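Local coordinates for protein ribosomal RNA methyltransferase, putative (Plasmodium falciparum, PDB 2PLW) that binds S-adenosylmethionine and, through its FtsJ-like methyltransferase domain, probably methylates a uridine 2'-hydroxyl of ribosomal RNA, at residues A[162-167]-A[189-194]; A[168-173]-A[194-199]. All blocks are in the same frame, centred on the assembly; numbering follows the deposited sequence.

How the contacts relate
Both contacts draw on strand 188-196, which runs antiparallel to its two neighbours in the methyltransferase sheet, and they share Lys194. Contact 1 is buried and lays helix 160-168 over the strand, with leucine methyls, a lysine CB and one sulfur meeting in apolar packing. Contact 2, about 10 Å away between centres, is partly buried and lies at the open end of the hairpin formed by strands 171-176 and 188-196. There backbone hydrogen bonds, a side-chain amide bond and an edge-to-face pair of phenylalanines act together. Helix 160-168 leads directly into strand 171-176, and Cys193 of contact 1 packs against Phe171 of contact 2, joining the two apolar patches.

Contact 1. Residues A[162-167]-A[189-194]; sequences NLKTYL and IYLVCK
Leu191 reaches from strand 188-196 toward helix 160-168, and its two methyl groups meet different residues there. CD1 lies between two residues one turn apart, 3.8 Å from Leu167 CD1 and 4.3 Å from Leu163 CB, whereas CD2 turns to the root of a neighbouring side chain, 4.1 Å from Lys164 CB. The side chains of Leu191 and Leu167 cross at about a right angle; they touch methyl to methyl. A single branch of Leu167, CD1, also serves the next inward-facing strand residue, touching Cys193 SG at 3.8 Å. Placed opposite its own carbonyl carbon (chi1 -52°), the sulfur packs beside both CD1 and CB of Leu167. Lys164 offers the contact only the start of its side chain; the rest runs out fully extended, and NZ makes a weak hydrogen bond to Thr176 OG1. The helix and strand segments run nearly parallel, at 12°, with axes 9.9 Å apart at closest approach, a layer spacing characteristic of a helix covering a sheet in this Rossmann-like methyltransferase fold. Leu163 also touches Met154 and Leu167 touches Tyr150, both of strand 148-155, and the two leucines pack against helix 122-143, while strand 188-196 is hydrogen-bonded between strands 148-155 and 171-176.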
# COMPACT_ATOMS: atom_id res chain seq x y z
N ASN A 162 -4.57 -5.09 -17.45
CA ASN A 162 -3.64 -6.21 -17.32
C ASN A 162 -3.27 -6.46 -15.85
O ASN A 162 -3.24 -7.61 -15.38
CB ASN A 162 -2.37 -5.97 -18.12
CG ASN A 162 -2.59 -5.96 -19.62
OD1 ASN A 162 -3.57 -6.54 -20.16
ND2 ASN A 162 -1.68 -5.30 -20.32
N LEU A 163 -2.98 -5.37 -15.14
CA LEU A 163 -2.57 -5.48 -13.74
C LEU A 163 -3.73 -5.94 -12.90
O LEU A 163 -3.58 -6.77 -11.99
CB LEU A 163 -2.04 -4.13 -13.24
CG LEU A 163 -0.67 -3.77 -13.84
CD1 LEU A 163 -0.11 -2.54 -13.17
CD2 LEU A 163 0.29 -4.90 -13.70
N LYS A 164 -4.90 -5.42 -13.21
CA LYS A 164 -6.10 -5.85 -12.48
C LYS A 164 -6.30 -7.37 -12.62
O LYS A 164 -6.49 -8.08 -11.64
CB LYS A 164 -7.31 -5.09 -12.98
CG LYS A 164 -8.56 -5.36 -12.20
CD LYS A 164 -9.69 -4.55 -12.82
CE LYS A 164 -10.96 -4.76 -12.07
NZ LYS A 164 -12.00 -3.81 -12.62
N THR A 165 -6.15 -7.87 -13.85
CA THR A 165 -6.32 -9.30 -14.13
C THR A 165 -5.26 -10.13 -13.42
O THR A 165 -5.53 -11.21 -12.87
CB THR A 165 -6.32 -9.56 -15.62
OG1 THR A 165 -7.49 -8.94 -16.16
CG2 THR A 165 -6.33 -11.05 -15.92
N TYR A 166 -4.05 -9.59 -13.39
CA TYR A 166 -2.99 -10.27 -12.69
C TYR A 166 -3.35 -10.42 -11.20
O TYR A 166 -3.19 -11.48 -10.60
CB TYR A 166 -1.69 -9.49 -12.87
CG TYR A 166 -0.52 -10.13 -12.21
CD1 TYR A 166 -0.12 -11.42 -12.53
CD2 TYR A 166 0.22 -9.43 -11.25
CE1 TYR A 166 0.99 -12.01 -11.90
CE2 TYR A 166 1.32 -10.00 -10.63
CZ TYR A 166 1.69 -11.29 -10.96
OH TYR A 166 2.80 -11.82 -10.32
N LEU A 167 -3.87 -9.35 -10.61
CA LEU A 167 -4.22 -9.37 -9.18
C LEU A 167 -5.39 -10.31 -8.88
O LEU A 167 -5.43 -10.93 -7.83
CB LEU A 167 -4.53 -7.95 -8.69
CG LEU A 167 -3.26 -7.08 -8.58
CD1 LEU A 167 -3.60 -5.61 -8.55
CD2 LEU A 167 -2.40 -7.44 -7.36
N ILE A 189 -5.91 5.95 -10.12
CA ILE A 189 -6.95 5.07 -9.60
C ILE A 189 -6.30 4.26 -8.50
O ILE A 189 -5.07 4.28 -8.38
CB ILE A 189 -7.53 4.10 -10.67
CG1 ILE A 189 -6.42 3.29 -11.38
CG2 ILE A 189 -8.40 4.84 -11.71
CD1 ILE A 189 -6.26 1.88 -10.84
N TYR A 190 -7.12 3.60 -7.70
CA TYR A 190 -6.63 2.57 -6.79
C TYR A 190 -7.17 1.23 -7.23
O TYR A 190 -8.33 1.12 -7.62
CB TYR A 190 -7.05 2.87 -5.35
CG TYR A 190 -6.42 4.11 -4.76
CD1 TYR A 190 -5.17 4.05 -4.12
CD2 TYR A 190 -7.07 5.34 -4.85
CE1 TYR A 190 -4.59 5.18 -3.57
CE2 TYR A 190 -6.49 6.49 -4.30
CZ TYR A 190 -5.26 6.40 -3.67
OH TYR A 190 -4.71 7.56 -3.14
N LEU A 191 -6.32 0.19 -7.17
CA LEU A 191 -6.77 -1.18 -7.33
C LEU A 191 -7.01 -1.71 -5.91
O LEU A 191 -6.10 -1.72 -5.09
CB LEU A 191 -5.74 -2.03 -8.06
CG LEU A 191 -5.41 -1.56 -9.49
CD1 LEU A 191 -4.03 -2.09 -9.96
CD2 LEU A 191 -6.52 -1.96 -10.46
N VAL A 192 -8.26 -2.04 -5.62
CA VAL A 192 -8.69 -2.52 -4.30
C VAL A 192 -8.85 -4.03 -4.35
O VAL A 192 -9.72 -4.55 -5.07
CB VAL A 192 -10.02 -1.84 -3.88
CG1 VAL A 192 -10.44 -2.34 -2.50
CG2 VAL A 192 -9.84 -0.36 -3.86
N CYS A 193 -8.03 -4.75 -3.58
CA CYS A 193 -7.98 -6.18 -3.69
C CYS A 193 -8.36 -6.79 -2.35
O CYS A 193 -7.74 -6.50 -1.33
CB CYS A 193 -6.55 -6.63 -4.03
SG CYS A 193 -5.86 -5.77 -5.47
N LYS A 194 -9.38 -7.65 -2.39
CA LYS A 194 -9.93 -8.25 -1.20
C LYS A 194 -9.80 -9.75 -1.17
O LYS A 194 -10.07 -10.45 -2.15
CB LYS A 194 -11.40 -7.83 -1.07
CG LYS A 194 -11.61 -6.31 -1.16
CD LYS A 194 -11.45 -5.59 0.18
CE LYS A 194 -12.69 -5.70 1.07
NZ LYS A 194 -13.79 -4.72 0.76

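Contact 2. Residues A[168-173]-A[194-199]; sequences KGMFQL and KNFLGR
Gln172 and Leu173 together face Lys194 in a classic beta bulge, which interrupts the regular antiparallel pairing of strands 171-176 and 188-196. Leu173 and Lys194 still form a reciprocal pair: Leu173 N donates to Lys194 O at 3.2 Å, and Lys194 N returns a nearly straight bond to Leu173 O at 2.9 Å. Gln172 N bonds to Asn195 O at 3.0 Å, from above the carbonyl plane. Next to the bulge the two amide side chains meet: Asn195 ND2 gives a nearly linear bond to Gln172 OE1 at 2.8 Å. The acceptor lies in the amide plane of Asn195, although the two amide planes stand 76° apart.

Phe171 and Phe196, a non-hydrogen-bonded pair, project from the same face of the sheet and form an edge-to-face stack, with centroids 5.3 Å apart and planes at 67°. With CG of Phe196 anti to the backbone N (chi1 -176°) and that of Phe171 anti to the carbonyl carbon, the edge of Phe196 is directed at the face of Phe171, CD1 lying toward the rim, while Phe171 CE1 packs 3.7 Å from Phe196 CB. Phe171 also touches Met140 of helix 122-143, so this aromatic pair belongs to the helix-covered side. Beyond it, Met170 CB approaches Phe196 CE1 at 3.8 Å, and Met170 O accepts a bond from Leu197 N at 2.8 Å, with a weaker one from Gly198 N. That same Gly198 nitrogen sits over the centre of the Phe196 ring.

Five of the six hydrogen bonds, one of them weak, run between backbone atoms and fasten the open end of the hairpin. The stacked rings add an apolar grip on the buried face, and the amide pair supplies a polar clasp nearer solvent.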
# COMPACT_ATOMS: atom_id res chain seq x y z
N LYS A 168 -6.31 -10.44 -9.84
CA LYS A 168 -7.45 -11.36 -9.74
C LYS A 168 -6.97 -12.79 -9.67
O LYS A 168 -7.72 -13.69 -9.29
CB LYS A 168 -8.39 -11.17 -10.92
CG LYS A 168 -9.24 -9.93 -10.84
CD LYS A 168 -10.17 -9.82 -12.02
CE LYS A 168 -11.09 -8.64 -11.86
NZ LYS A 168 -12.08 -8.63 -12.99
N GLY A 169 -5.71 -13.02 -10.04
CA GLY A 169 -5.11 -14.32 -9.89
C GLY A 169 -4.65 -14.63 -8.47
O GLY A 169 -4.26 -15.75 -8.19
N MET A 170 -4.70 -13.65 -7.57
CA MET A 170 -4.29 -13.94 -6.21
C MET A 170 -5.25 -13.48 -5.11
O MET A 170 -5.05 -13.81 -3.95
CB MET A 170 -2.84 -13.52 -5.96
CG MET A 170 -2.54 -12.08 -6.05
SD MET A 170 -0.74 -11.88 -6.27
CE MET A 170 -0.66 -11.25 -7.93
N PHE A 171 -6.27 -12.71 -5.50
CA PHE A 171 -7.30 -12.24 -4.59
C PHE A 171 -8.67 -12.70 -5.04
O PHE A 171 -8.95 -12.83 -6.24
CB PHE A 171 -7.33 -10.71 -4.54
CG PHE A 171 -6.15 -10.11 -3.85
CD1 PHE A 171 -6.19 -9.82 -2.49
CD2 PHE A 171 -4.97 -9.85 -4.57
CE1 PHE A 171 -5.10 -9.26 -1.85
CE2 PHE A 171 -3.86 -9.29 -3.95
CZ PHE A 171 -3.91 -8.99 -2.57
N GLN A 172 -9.57 -12.90 -4.07
CA GLN A 172 -10.92 -13.25 -4.44
C GLN A 172 -11.56 -12.20 -5.34
O GLN A 172 -12.18 -12.57 -6.34
CB GLN A 172 -11.77 -13.44 -3.20
CG GLN A 172 -13.17 -13.94 -3.55
CD GLN A 172 -14.09 -13.80 -2.38
OE1 GLN A 172 -13.63 -13.59 -1.27
NE2 GLN A 172 -15.41 -13.88 -2.62
N LEU A 173 -11.41 -10.92 -4.99
CA LEU A 173 -12.01 -9.83 -5.78
C LEU A 173 -11.06 -8.67 -5.94
O LEU A 173 -10.32 -8.33 -5.02
CB LEU A 173 -13.31 -9.28 -5.17
CG LEU A 173 -14.36 -9.91 -4.26
CD1 LEU A 173 -14.06 -9.60 -2.81
CD2 LEU A 173 -15.74 -9.32 -4.61
N LYS A 194 -9.38 -7.65 -2.39
CA LYS A 194 -9.93 -8.25 -1.20
C LYS A 194 -9.80 -9.75 -1.17
O LYS A 194 -10.07 -10.45 -2.15
CB LYS A 194 -11.40 -7.83 -1.07
CG LYS A 194 -11.61 -6.31 -1.16
CD LYS A 194 -11.45 -5.59 0.18
CE LYS A 194 -12.69 -5.70 1.07
NZ LYS A 194 -13.79 -4.72 0.76
N ASN A 195 -9.36 -10.23 0.00
CA ASN A 195 -9.28 -11.63 0.36
C ASN A 195 -8.18 -12.34 -0.43
O ASN A 195 -8.41 -13.10 -1.36
CB ASN A 195 -10.68 -12.32 0.27
CG ASN A 195 -10.69 -13.70 0.88
OD1 ASN A 195 -9.85 -14.04 1.70
ND2 ASN A 195 -11.68 -14.51 0.48
N PHE A 196 -6.94 -12.08 0.02
CA PHE A 196 -5.80 -12.76 -0.56
C PHE A 196 -5.94 -14.27 -0.41
O PHE A 196 -6.08 -14.78 0.70
CB PHE A 196 -4.51 -12.32 0.14
CG PHE A 196 -3.25 -12.93 -0.48
CD1 PHE A 196 -2.85 -12.52 -1.75
CD2 PHE A 196 -2.50 -13.89 0.19
CE1 PHE A 196 -1.68 -13.06 -2.34
CE2 PHE A 196 -1.35 -14.45 -0.38
CZ PHE A 196 -0.94 -14.03 -1.65
N LEU A 197 -5.85 -14.96 -1.55
CA LEU A 197 -5.94 -16.42 -1.57
C LEU A 197 -4.64 -17.11 -1.99
O LEU A 197 -4.58 -18.34 -1.99
CB LEU A 197 -7.07 -16.88 -2.52
CG LEU A 197 -8.46 -16.34 -2.19
CD1 LEU A 197 -9.43 -16.63 -3.33
CD2 LEU A 197 -8.95 -16.88 -0.88
N GLY A 198 -3.63 -16.33 -2.37
CA GLY A 198 -2.42 -16.92 -2.99
C GLY A 198 -2.69 -17.27 -4.44
O GLY A 198 -3.81 -17.08 -4.95
N ARG A 199 -1.69 -17.83 -5.12
CA ARG A 199 -1.85 -18.18 -6.54
C ARG A 199 -2.44 -19.58 -6.72
O ARG A 199 -2.40 -20.41 -5.80
CB ARG A 199 -0.54 -18.08 -7.30
CG ARG A 199 0.51 -17.17 -6.68
CD ARG A 199 1.32 -16.50 -7.77
NE ARG A 199 0.54 -15.44 -8.39
CZ ARG A 199 0.86 -14.82 -9.52
NH1 ARG A 199 1.96 -15.15 -10.20
NH2 ARG A 199 0.05 -13.88 -9.97